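Local coordinates for protein endolysin B (Mycobacterium phage D29, PDB 3HC7) that hydrolyses the ester link between mycolic acids and arabinogalactan in the mycobacterial cell wall, helping to lyse the host and release phage, at residues A[47-50]-A[51-55]; A[59-62]-A[63-67]; A[101-104]-A[105-108]; A[119-123]-A[124-128]. All coordinates share one frame; numbering follows the deposited sequence.

Overall arrangement
All four contacts are local and follow one another along a single chain, so none nests in or crosses another. Contact 1 (47-55) comes after strand 35-38, where the loop turns into helix 50-70. Contact 2 (59-67) lies further along the same helix, about 18 Å away between centres. Contact 3 (101-108) is a type I turn that runs into a 3-10 segment between helix 83-96 and strand 110-116. It touches contact 2 through the salt bridge of Glu65 with Arg102 and the packing of Leu103 on Glu65. Contact 4 (119-128) closes a turn after strand 110-116. It makes no touch with the others; its nearest atoms are about 6 Å from contact 1.

Contact 1: residues A[47-50]-A[51-55]; sequences FPMW and PSVEK
Val53 CG1 sits over one face of the Trp50 six-membered ring, 4.1 Å from its centroid, as a CH-pi contact. Glu54 comes to the same indole at its edge. Its OE2 lies 3.4 Å from Trp50 CD1, near the ring plane, and the carboxylate stands 88° to that plane. A water in the indole plane is held by Glu54 OE2 and, weakly, by Trp50 NE1. CG of Trp50 is swung away from its backbone N (chi1 -157°), and this puts the indole next to the side chains of Val53 and Glu54. This is the first turn of helix 50-70 in the alpha/beta-hydrolase fold. The backbone bonds Val53 N to Met49 O, at 2.9 Å, and Glu54 N to Trp50 O, at 2.9 Å, start the helical pattern. Met49 O also takes a weak bond from Ser52 N. Before the helix, Pro48, which follows a cis peptide bond, lays CB 3.7 Å from Pro51 CD. Further out, Ser52 OG bonds to Gln83 and to the backbone N of Ala45. Met49 and Val53 rest on Gln83, next to the catalytic Ser82; the side chain of Met49 is about 7 Å from that of Ser82.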
loop_
_atom_site.group_PDB
_atom_site.type_symbol
_atom_site.label_atom_id
_atom_site.label_comp_id
_atom_site.label_asym_id
_atom_site.label_seq_id
_atom_site.Cartn_x
_atom_site.Cartn_y
_atom_site.Cartn_z
ATOM N N PHE A 47 6.462 -12.262 -3.197
ATOM C CA PHE A 47 6.418 -13.280 -2.147
ATOM C C PHE A 47 7.795 -13.761 -1.736
ATOM O O PHE A 47 8.589 -14.145 -2.591
ATOM C CB PHE A 47 5.590 -14.495 -2.562
ATOM C CG PHE A 47 5.385 -15.471 -1.436
ATOM C CD1 PHE A 47 4.377 -15.266 -0.501
ATOM C CD2 PHE A 47 6.231 -16.557 -1.275
ATOM C CE1 PHE A 47 4.198 -16.147 0.560
ATOM C CE2 PHE A 47 6.059 -17.442 -0.218
ATOM C CZ PHE A 47 5.041 -17.234 0.703
ATOM N N PRO A 48 8.073 -13.775 -0.418
ATOM C CA PRO A 48 7.139 -13.343 0.634
ATOM C C PRO A 48 7.029 -11.824 0.662
ATOM O O PRO A 48 8.045 -11.127 0.611
ATOM C CB PRO A 48 7.810 -13.825 1.923
ATOM C CG PRO A 48 9.263 -13.833 1.610
ATOM C CD PRO A 48 9.396 -14.136 0.127
ATOM N N MET A 49 5.807 -11.321 0.736
ATOM C CA MET A 49 5.574 -9.889 0.689
ATOM C C MET A 49 5.817 -9.197 2.034
ATOM O O MET A 49 6.447 -8.144 2.083
ATOM C CB MET A 49 4.148 -9.604 0.218
ATOM C CG MET A 49 3.845 -8.127 0.009
ATOM S SD MET A 49 2.172 -7.866 -0.609
ATOM C CE MET A 49 2.321 -8.655 -2.223
ATOM N N TRP A 50 5.316 -9.766 3.125
ATOM C CA TRP A 50 5.393 -9.026 4.382
ATOM C C TRP A 50 6.812 -8.618 4.797
ATOM O O TRP A 50 7.020 -7.480 5.223
ATOM C CB TRP A 50 4.628 -9.689 5.540
ATOM C CG TRP A 50 4.288 -8.636 6.563
ATOM C CD1 TRP A 50 4.951 -8.379 7.729
ATOM C CD2 TRP A 50 3.250 -7.647 6.465
ATOM N NE1 TRP A 50 4.369 -7.312 8.376
ATOM C CE2 TRP A 50 3.325 -6.845 7.622
ATOM C CE3 TRP A 50 2.249 -7.377 5.522
ATOM C CZ2 TRP A 50 2.442 -5.785 7.859
ATOM C CZ3 TRP A 50 1.375 -6.327 5.757
ATOM C CH2 TRP A 50 1.479 -5.538 6.916
ATOM N N PRO A 51 7.798 -9.523 4.664
ATOM C CA PRO A 51 9.170 -9.068 4.960
ATOM C C PRO A 51 9.572 -7.922 4.055
ATOM O O PRO A 51 10.364 -7.071 4.459
ATOM C CB PRO A 51 10.032 -10.297 4.649
ATOM C CG PRO A 51 9.080 -11.471 4.817
ATOM C CD PRO A 51 7.749 -10.958 4.326
ATOM N N SER A 52 9.045 -7.902 2.836
ATOM C CA SER A 52 9.334 -6.800 1.929
ATOM C C SER A 52 8.721 -5.515 2.492
ATOM O O SER A 52 9.379 -4.482 2.558
ATOM C CB SER A 52 8.814 -7.094 0.524
ATOM O OG SER A 52 9.142 -6.040 -0.366
ATOM N N VAL A 53 7.462 -5.600 2.908
ATOM C CA VAL A 53 6.770 -4.485 3.547
ATOM C C VAL A 53 7.536 -3.915 4.748
ATOM O O VAL A 53 7.635 -2.700 4.902
ATOM C CB VAL A 53 5.340 -4.891 3.987
ATOM C CG1 VAL A 53 4.690 -3.786 4.826
ATOM C CG2 VAL A 53 4.484 -5.210 2.772
ATOM N N GLU A 54 8.060 -4.791 5.602
ATOM C CA GLU A 54 8.790 -4.366 6.789
ATOM C C GLU A 54 10.024 -3.540 6.425
ATOM O O GLU A 54 10.338 -2.567 7.099
ATOM C CB GLU A 54 9.233 -5.569 7.626
ATOM C CG GLU A 54 8.127 -6.457 8.166
ATOM C CD GLU A 54 8.683 -7.739 8.782
ATOM O OE1 GLU A 54 9.899 -8.005 8.639
ATOM O OE2 GLU A 54 7.911 -8.485 9.408
ATOM N N LYS A 55 10.731 -3.934 5.370
ATOM C CA LYS A 55 11.911 -3.177 4.928
ATOM C C LYS A 55 11.533 -1.797 4.404
ATOM O O LYS A 55 12.198 -0.805 4.707
ATOM C CB LYS A 55 12.676 -3.945 3.856
ATOM C CG LYS A 55 13.239 -5.263 4.356
ATOM C CD LYS A 55 13.633 -6.154 3.199
ATOM C CE LYS A 55 14.158 -7.479 3.704
ATOM N NZ LYS A 55 15.421 -7.282 4.464
HETATM O O HOH W 1 6.045 -7.970 11.038
#

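Contact 2: residues A[59-62]-A[63-67]; sequences ELIL and QIELK
The second half of helix 50-70, which packs beside the parallel sheet of this cutinase-like domain, is built from successive i to i+4 pairs. Four backbone bonds carry it, from Gln63 N to Glu59 O through to Leu66 N to Leu62 O, at 3.0 to 3.1 Å. On the buried side, Leu60 CD1 meets Ile64 CD1 at 3.8 Å, the two side chains slanting past each other. Ile64 CG1 points away from its own carbonyl carbon (chi1 -76°), and this carries the branch back over the preceding turn. Leu60 and Ile64 both press on Phe7 and Met78 of the central strands. Leu62 and Leu66 pair on the exposed side. Their methyls Leu62 CD2 and Leu66 CD1 are 3.2 Å apart, closer than usual for carbon atoms, so their exact placing is doubtful. On another side, Ile61 and Glu65 run side by side and point the same way, with Ile61 CG2 4.1 Å from Glu65 OE2. The carboxylate of Glu65 forms a salt bridge with Arg102. Its negative charge therefore has a partner of opposite sign, which would probably favour the ionised form, while the branched side chains of Leu60 and Ile64 give the buried side an apolar surface.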
loop_
_atom_site.group_PDB
_atom_site.type_symbol
_atom_site.label_atom_id
_atom_site.label_comp_id
_atom_site.label_asym_id
_atom_site.label_seq_id
_atom_site.Cartn_x
_atom_site.Cartn_y
_atom_site.Cartn_z
ATOM N N GLU A 59 12.562 1.892 5.996
ATOM C CA GLU A 59 13.209 2.929 5.198
ATOM C C GLU A 59 12.385 4.215 5.126
ATOM O O GLU A 59 12.940 5.315 5.134
ATOM C CB GLU A 59 13.530 2.434 3.794
ATOM C CG GLU A 59 14.225 3.490 2.929
ATOM C CD GLU A 59 15.662 3.764 3.355
ATOM O OE1 GLU A 59 16.238 2.947 4.105
ATOM O OE2 GLU A 59 16.223 4.796 2.930
ATOM N N LEU A 60 11.066 4.084 5.056
ATOM C CA LEU A 60 10.212 5.263 4.978
ATOM C C LEU A 60 10.266 6.067 6.280
ATOM O O LEU A 60 10.263 7.301 6.271
ATOM C CB LEU A 60 8.769 4.873 4.645
ATOM C CG LEU A 60 7.813 6.069 4.646
ATOM C CD1 LEU A 60 8.322 7.153 3.708
ATOM C CD2 LEU A 60 6.403 5.649 4.285
ATOM N N ILE A 61 10.324 5.363 7.403
ATOM C CA ILE A 61 10.401 6.023 8.698
ATOM C C ILE A 61 11.731 6.768 8.804
ATOM O O ILE A 61 11.770 7.947 9.160
ATOM C CB ILE A 61 10.286 5.010 9.843
ATOM C CG1 ILE A 61 8.854 4.476 9.940
ATOM C CG2 ILE A 61 10.702 5.653 11.163
ATOM C CD1 ILE A 61 8.735 3.212 10.782
ATOM N N LEU A 62 12.812 6.063 8.478
ATOM C CA LEU A 62 14.160 6.619 8.501
ATOM C C LEU A 62 14.242 7.915 7.692
ATOM O O LEU A 62 14.695 8.941 8.195
ATOM C CB LEU A 62 15.156 5.585 7.957
ATOM C CG LEU A 62 16.663 5.779 8.168
ATOM C CD1 LEU A 62 17.461 4.676 7.489
ATOM C CD2 LEU A 62 17.126 7.125 7.661
ATOM N N GLN A 63 13.802 7.855 6.441
ATOM C CA GLN A 63 13.893 8.986 5.530
ATOM C C GLN A 63 13.069 10.178 5.997
ATOM O O GLN A 63 13.510 11.319 5.898
ATOM C CB GLN A 63 13.460 8.568 4.123
ATOM C CG GLN A 63 14.466 7.681 3.411
ATOM C CD GLN A 63 15.749 8.429 3.083
ATOM O OE1 GLN A 63 16.805 7.825 2.884
ATOM N NE2 GLN A 63 15.660 9.754 3.030
ATOM N N ILE A 64 11.868 9.911 6.499
ATOM C CA ILE A 64 11.000 10.973 6.992
ATOM C C ILE A 64 11.685 11.763 8.105
ATOM O O ILE A 64 11.694 12.994 8.091
ATOM C CB ILE A 64 9.660 10.422 7.505
ATOM C CG1 ILE A 64 8.758 10.061 6.321
ATOM C CG2 ILE A 64 8.981 11.451 8.396
ATOM C CD1 ILE A 64 7.480 9.316 6.709
ATOM N N GLU A 65 12.258 11.042 9.062
ATOM C CA GLU A 65 13.004 11.656 10.150
ATOM C C GLU A 65 14.139 12.511 9.615
ATOM O O GLU A 65 14.348 13.638 10.069
ATOM C CB GLU A 65 13.589 10.587 11.065
ATOM C CG GLU A 65 12.587 9.930 11.968
ATOM C CD GLU A 65 13.202 8.809 12.772
ATOM O OE1 GLU A 65 14.338 8.399 12.449
ATOM O OE2 GLU A 65 12.546 8.340 13.722
ATOM N N LEU A 66 14.882 11.968 8.654
ATOM C CA LEU A 66 16.023 12.691 8.107
ATOM C C LEU A 66 15.600 14.024 7.505
ATOM O O LEU A 66 15.947 15.089 8.016
ATOM C CB LEU A 66 16.746 11.850 7.056
ATOM C CG LEU A 66 17.461 10.608 7.580
ATOM C CD1 LEU A 66 18.233 9.934 6.460
ATOM C CD2 LEU A 66 18.388 10.982 8.719
ATOM N N LYS A 67 14.852 13.957 6.413
ATOM C CA LYS A 67 14.457 15.156 5.689
ATOM C C LYS A 67 13.767 16.171 6.593
ATOM O O LYS A 67 14.065 17.362 6.544
ATOM C CB LYS A 67 13.547 14.784 4.520
ATOM C CG LYS A 67 14.291 14.354 3.266
ATOM C CD LYS A 67 15.390 13.343 3.556
ATOM C CE LYS A 67 16.211 13.058 2.303
ATOM N NZ LYS A 67 17.334 12.119 2.565
#

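Contact 3: residues A[101-104]-A[105-108]; sequences GRLH and RFLH
Leu103 and Phe106 make the apolar part of this contact. Leu103 CD2 comes in the plane of the Phe106 ring, at its edge, 3.9 Å from CE2 of Phe106. CG of Arg105 sits between its backbone N and carbonyl carbon (chi1 64°), which puts it over one face of the same ring. Leu107 CD2 meets His104 CE1 at 3.7 Å. The backbone bonds are short-range. His104 N binds Gly101 O at 3.0 Å and closes a type I turn. Phe106 N then binds Leu103 O at 2.9 Å, and Leu107 N binds His104 O at 2.9 Å. In both of the last two bonds the donor stands well above the carbonyl plane. Two waters lie between Arg102 O and Arg105. One accepts from Arg105 N; the other, in the guanidinium plane, accepts from NH2 of Arg105 and reaches Arg102 O only weakly. Further out, Arg105 NH1 forms a salt bridge with Asp69, a carboxylate on helix 50-70. His104 ND1 bonds to the carbonyl of Ile96, at the end of helix 83-96. Two successive i+3 to i bonds, from Phe106 N and Leu107 N, make a short 3-10 segment in the connection from helix 83-96 to strand 110-116.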
loop_
_atom_site.group_PDB
_atom_site.type_symbol
_atom_site.label_atom_id
_atom_site.label_comp_id
_atom_site.label_asym_id
_atom_site.label_seq_id
_atom_site.Cartn_x
_atom_site.Cartn_y
_atom_site.Cartn_z
ATOM N N GLY A 101 3.804 7.414 18.813
ATOM C CA GLY A 101 4.442 6.929 17.601
ATOM C C GLY A 101 5.736 7.675 17.346
ATOM O O GLY A 101 5.839 8.862 17.638
ATOM N N ARG A 102 6.719 6.970 16.798
ATOM C CA ARG A 102 8.027 7.544 16.482
ATOM C C ARG A 102 7.949 8.812 15.636
ATOM O O ARG A 102 8.805 9.686 15.743
ATOM C CB ARG A 102 8.888 6.496 15.773
ATOM C CG ARG A 102 10.332 6.906 15.519
ATOM C CD ARG A 102 11.156 5.691 15.109
ATOM N NE ARG A 102 12.438 6.051 14.504
ATOM C CZ ARG A 102 13.213 5.203 13.827
ATOM N NH1 ARG A 102 12.840 3.939 13.668
ATOM N NH2 ARG A 102 14.361 5.618 13.304
ATOM N N LEU A 103 6.923 8.922 14.796
ATOM C CA LEU A 103 6.827 10.061 13.888
ATOM C C LEU A 103 5.680 11.001 14.247
ATOM O O LEU A 103 5.294 11.851 13.446
ATOM C CB LEU A 103 6.676 9.583 12.442
ATOM C CG LEU A 103 7.779 8.654 11.933
ATOM C CD1 LEU A 103 7.462 8.163 10.534
ATOM C CD2 LEU A 103 9.117 9.368 11.954
ATOM N N HIS A 104 5.141 10.840 15.449
ATOM C CA HIS A 104 3.951 11.566 15.841
ATOM C C HIS A 104 4.196 13.063 15.858
ATOM O O HIS A 104 3.293 13.838 15.564
ATOM C CB HIS A 104 3.438 11.096 17.208
ATOM C CG HIS A 104 2.158 11.748 17.621
ATOM N ND1 HIS A 104 0.968 11.531 16.959
ATOM C CD2 HIS A 104 1.881 12.619 18.623
ATOM C CE1 HIS A 104 0.011 12.233 17.539
ATOM N NE2 HIS A 104 0.539 12.901 18.551
ATOM N N ARG A 105 5.419 13.465 16.191
ATOM C CA ARG A 105 5.769 14.884 16.239
ATOM C C ARG A 105 5.737 15.523 14.857
ATOM O O ARG A 105 5.760 16.744 14.737
ATOM C CB ARG A 105 7.146 15.084 16.876
ATOM C CG ARG A 105 8.297 14.477 16.089
ATOM C CD ARG A 105 9.548 14.361 16.952
ATOM N NE ARG A 105 10.591 13.582 16.293
ATOM C CZ ARG A 105 11.548 14.108 15.536
ATOM N NH1 ARG A 105 11.592 15.421 15.346
ATOM N NH2 ARG A 105 12.457 13.327 14.966
ATOM N N PHE A 106 5.686 14.706 13.807
ATOM C CA PHE A 106 5.589 15.269 12.458
ATOM C C PHE A 106 4.139 15.319 11.991
ATOM O O PHE A 106 3.854 15.786 10.893
ATOM C CB PHE A 106 6.429 14.475 11.450
ATOM C CG PHE A 106 7.894 14.411 11.788
ATOM C CD1 PHE A 106 8.662 15.564 11.832
ATOM C CD2 PHE A 106 8.506 13.193 12.048
ATOM C CE1 PHE A 106 10.009 15.504 12.139
ATOM C CE2 PHE A 106 9.851 13.129 12.355
ATOM C CZ PHE A 106 10.604 14.285 12.402
ATOM N N LEU A 107 3.221 14.840 12.826
ATOM C CA LEU A 107 1.826 14.740 12.404
ATOM C C LEU A 107 1.285 16.072 11.900
ATOM O O LEU A 107 0.640 16.128 10.854
ATOM C CB LEU A 107 0.936 14.185 13.522
ATOM C CG LEU A 107 -0.561 14.151 13.207
ATOM C CD1 LEU A 107 -0.816 13.455 11.876
ATOM C CD2 LEU A 107 -1.345 13.464 14.316
ATOM N N HIS A 108 1.559 17.144 12.637
ATOM C CA HIS A 108 1.051 18.462 12.280
ATOM C C HIS A 108 1.645 18.969 10.966
ATOM O O HIS A 108 1.180 19.965 10.410
ATOM C CB HIS A 108 1.319 19.466 13.409
ATOM C CG HIS A 108 2.765 19.804 13.583
ATOM N ND1 HIS A 108 3.666 18.941 14.171
ATOM C CD2 HIS A 108 3.470 20.911 13.246
ATOM C CE1 HIS A 108 4.864 19.501 14.185
ATOM N NE2 HIS A 108 4.772 20.697 13.628
HETATM O O HOH W 2 12.106 10.219 15.331
HETATM O O HOH W 3 7.702 11.704 17.715
#

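Contact 4: residues A[119-123]-A[124-128]; sequences PMRQK and GFAHS
Arg121 reaches across to Phe125, and its NH1 gives a hydrogen bond to Phe125 O at 2.8 Å. The oxygen lies close to the guanidinium plane, so it meets that group at its edge. Relative to the Phe125 carbonyl the donor stands above the plane, 76° out of it, and so not on a lone pair. A bend at chi3 (69°) folds the arginine back to this point, and CD passes 3.2 Å from Phe125 O. Ala126 CB also packs on NH1 of Arg121, at 3.5 Å. The other nitrogens of the guanidinium are held too: NE bonds to Ala169 O, and NH2 weakly to Thr140. All three thus have an acceptor. Gln122 starts a type II turn that ends at Phe125, and Phe125 N bonds to Gln122 O at 3.3 Å. Gln122 CB lies 3.9 Å from Phe125 CB. The Gln122 amide bonds to Leu151 N and to Glu152. Lys123 and Gly124 form the corner of the turn. Gly124 has a positive phi (73°), as is usual at the third position of a type II turn. The turn lies in the loop between strand 110-116 and strand 140-141. Phe125 packs on Val158 and Asp160 of strand 157-161, at one edge of the parallel sheet, Arg121 also touches Asp160, and Pro119 and Met120 lie against helix 83-96.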
loop_
_atom_site.group_PDB
_atom_site.type_symbol
_atom_site.label_atom_id
_atom_site.label_comp_id
_atom_site.label_asym_id
_atom_site.label_seq_id
_atom_site.Cartn_x
_atom_site.Cartn_y
_atom_site.Cartn_z
ATOM N N PRO A 119 -4.271 -2.261 0.111
ATOM C CA PRO A 119 -4.775 -3.392 0.901
ATOM C C PRO A 119 -5.211 -2.999 2.313
ATOM O O PRO A 119 -5.856 -3.801 2.986
ATOM C CB PRO A 119 -3.577 -4.345 0.956
ATOM C CG PRO A 119 -2.755 -3.988 -0.240
ATOM C CD PRO A 119 -2.902 -2.495 -0.376
ATOM N N MET A 120 -4.870 -1.791 2.754
ATOM C CA MET A 120 -5.324 -1.298 4.049
ATOM C C MET A 120 -6.390 -0.236 3.877
ATOM O O MET A 120 -6.659 0.527 4.806
ATOM C CB MET A 120 -4.172 -0.655 4.830
ATOM C CG MET A 120 -3.137 -1.608 5.390
ATOM S SD MET A 120 -1.782 -0.672 6.153
ATOM C CE MET A 120 -2.597 0.033 7.587
ATOM N N ARG A 121 -6.978 -0.145 2.693
ATOM C CA ARG A 121 -7.930 0.933 2.445
ATOM C C ARG A 121 -9.096 0.913 3.437
ATOM O O ARG A 121 -9.741 -0.115 3.633
ATOM C CB ARG A 121 -8.448 0.902 1.009
ATOM C CG ARG A 121 -9.333 2.089 0.672
ATOM C CD ARG A 121 -9.746 2.086 -0.786
ATOM N NE ARG A 121 -10.670 0.995 -1.089
ATOM C CZ ARG A 121 -11.975 1.029 -0.835
ATOM N NH1 ARG A 121 -12.522 2.097 -0.266
ATOM N NH2 ARG A 121 -12.736 -0.006 -1.147
ATOM N N GLN A 122 -9.345 2.061 4.063
ATOM C CA GLN A 122 -10.417 2.214 5.041
ATOM C C GLN A 122 -11.764 1.901 4.399
ATOM O O GLN A 122 -11.950 2.120 3.199
ATOM C CB GLN A 122 -10.406 3.646 5.598
ATOM C CG GLN A 122 -11.664 4.063 6.352
ATOM C CD GLN A 122 -11.557 5.462 6.934
ATOM O OE1 GLN A 122 -10.483 5.890 7.355
ATOM N NE2 GLN A 122 -12.674 6.181 6.961
ATOM N N LYS A 123 -12.703 1.391 5.192
ATOM C CA LYS A 123 -14.003 0.992 4.658
ATOM C C LYS A 123 -14.772 2.183 4.077
ATOM O O LYS A 123 -14.970 3.195 4.752
ATOM C CB LYS A 123 -14.846 0.310 5.738
ATOM C CG LYS A 123 -15.987 -0.533 5.175
ATOM C CD LYS A 123 -17.237 -0.449 6.039
ATOM C CE LYS A 123 -16.953 -0.763 7.501
ATOM N NZ LYS A 123 -18.185 -0.612 8.336
ATOM N N GLY A 124 -15.195 2.058 2.821
ATOM C CA GLY A 124 -16.022 3.069 2.188
ATOM C C GLY A 124 -15.302 4.352 1.810
ATOM O O GLY A 124 -15.925 5.320 1.381
ATOM N N PHE A 125 -13.983 4.354 1.956
ATOM C CA PHE A 125 -13.161 5.515 1.640
ATOM C C PHE A 125 -12.445 5.324 0.295
ATOM O O PHE A 125 -11.463 4.592 0.224
ATOM C CB PHE A 125 -12.134 5.694 2.755
ATOM C CG PHE A 125 -11.411 7.008 2.724
ATOM C CD1 PHE A 125 -11.718 8.000 3.645
ATOM C CD2 PHE A 125 -10.410 7.246 1.798
ATOM C CE1 PHE A 125 -11.049 9.210 3.634
ATOM C CE2 PHE A 125 -9.739 8.463 1.777
ATOM C CZ PHE A 125 -10.060 9.443 2.698
ATOM N N ALA A 126 -12.919 5.983 -0.763
ATOM C CA ALA A 126 -12.295 5.843 -2.084
ATOM C C ALA A 126 -12.504 7.041 -3.016
ATOM O O ALA A 126 -13.490 7.769 -2.900
ATOM C CB ALA A 126 -12.780 4.576 -2.760
ATOM N N HIS A 127 -11.570 7.221 -3.951
ATOM C CA HIS A 127 -11.636 8.309 -4.924
ATOM C C HIS A 127 -11.440 7.762 -6.322
ATOM O O HIS A 127 -10.704 6.794 -6.516
ATOM C CB HIS A 127 -10.563 9.370 -4.650
ATOM C CG HIS A 127 -10.701 10.047 -3.322
ATOM N ND1 HIS A 127 -9.908 9.729 -2.240
ATOM C CD2 HIS A 127 -11.534 11.030 -2.904
ATOM C CE1 HIS A 127 -10.249 10.483 -1.210
ATOM N NE2 HIS A 127 -11.235 11.279 -1.587
ATOM N N SER A 128 -12.095 8.384 -7.299
ATOM C CA SER A 128 -11.953 7.980 -8.691
ATOM C C SER A 128 -10.650 8.512 -9.272
ATOM O O SER A 128 -10.213 9.610 -8.918
ATOM C CB SER A 128 -13.132 8.498 -9.519
ATOM O OG SER A 128 -12.946 8.215 -10.896
#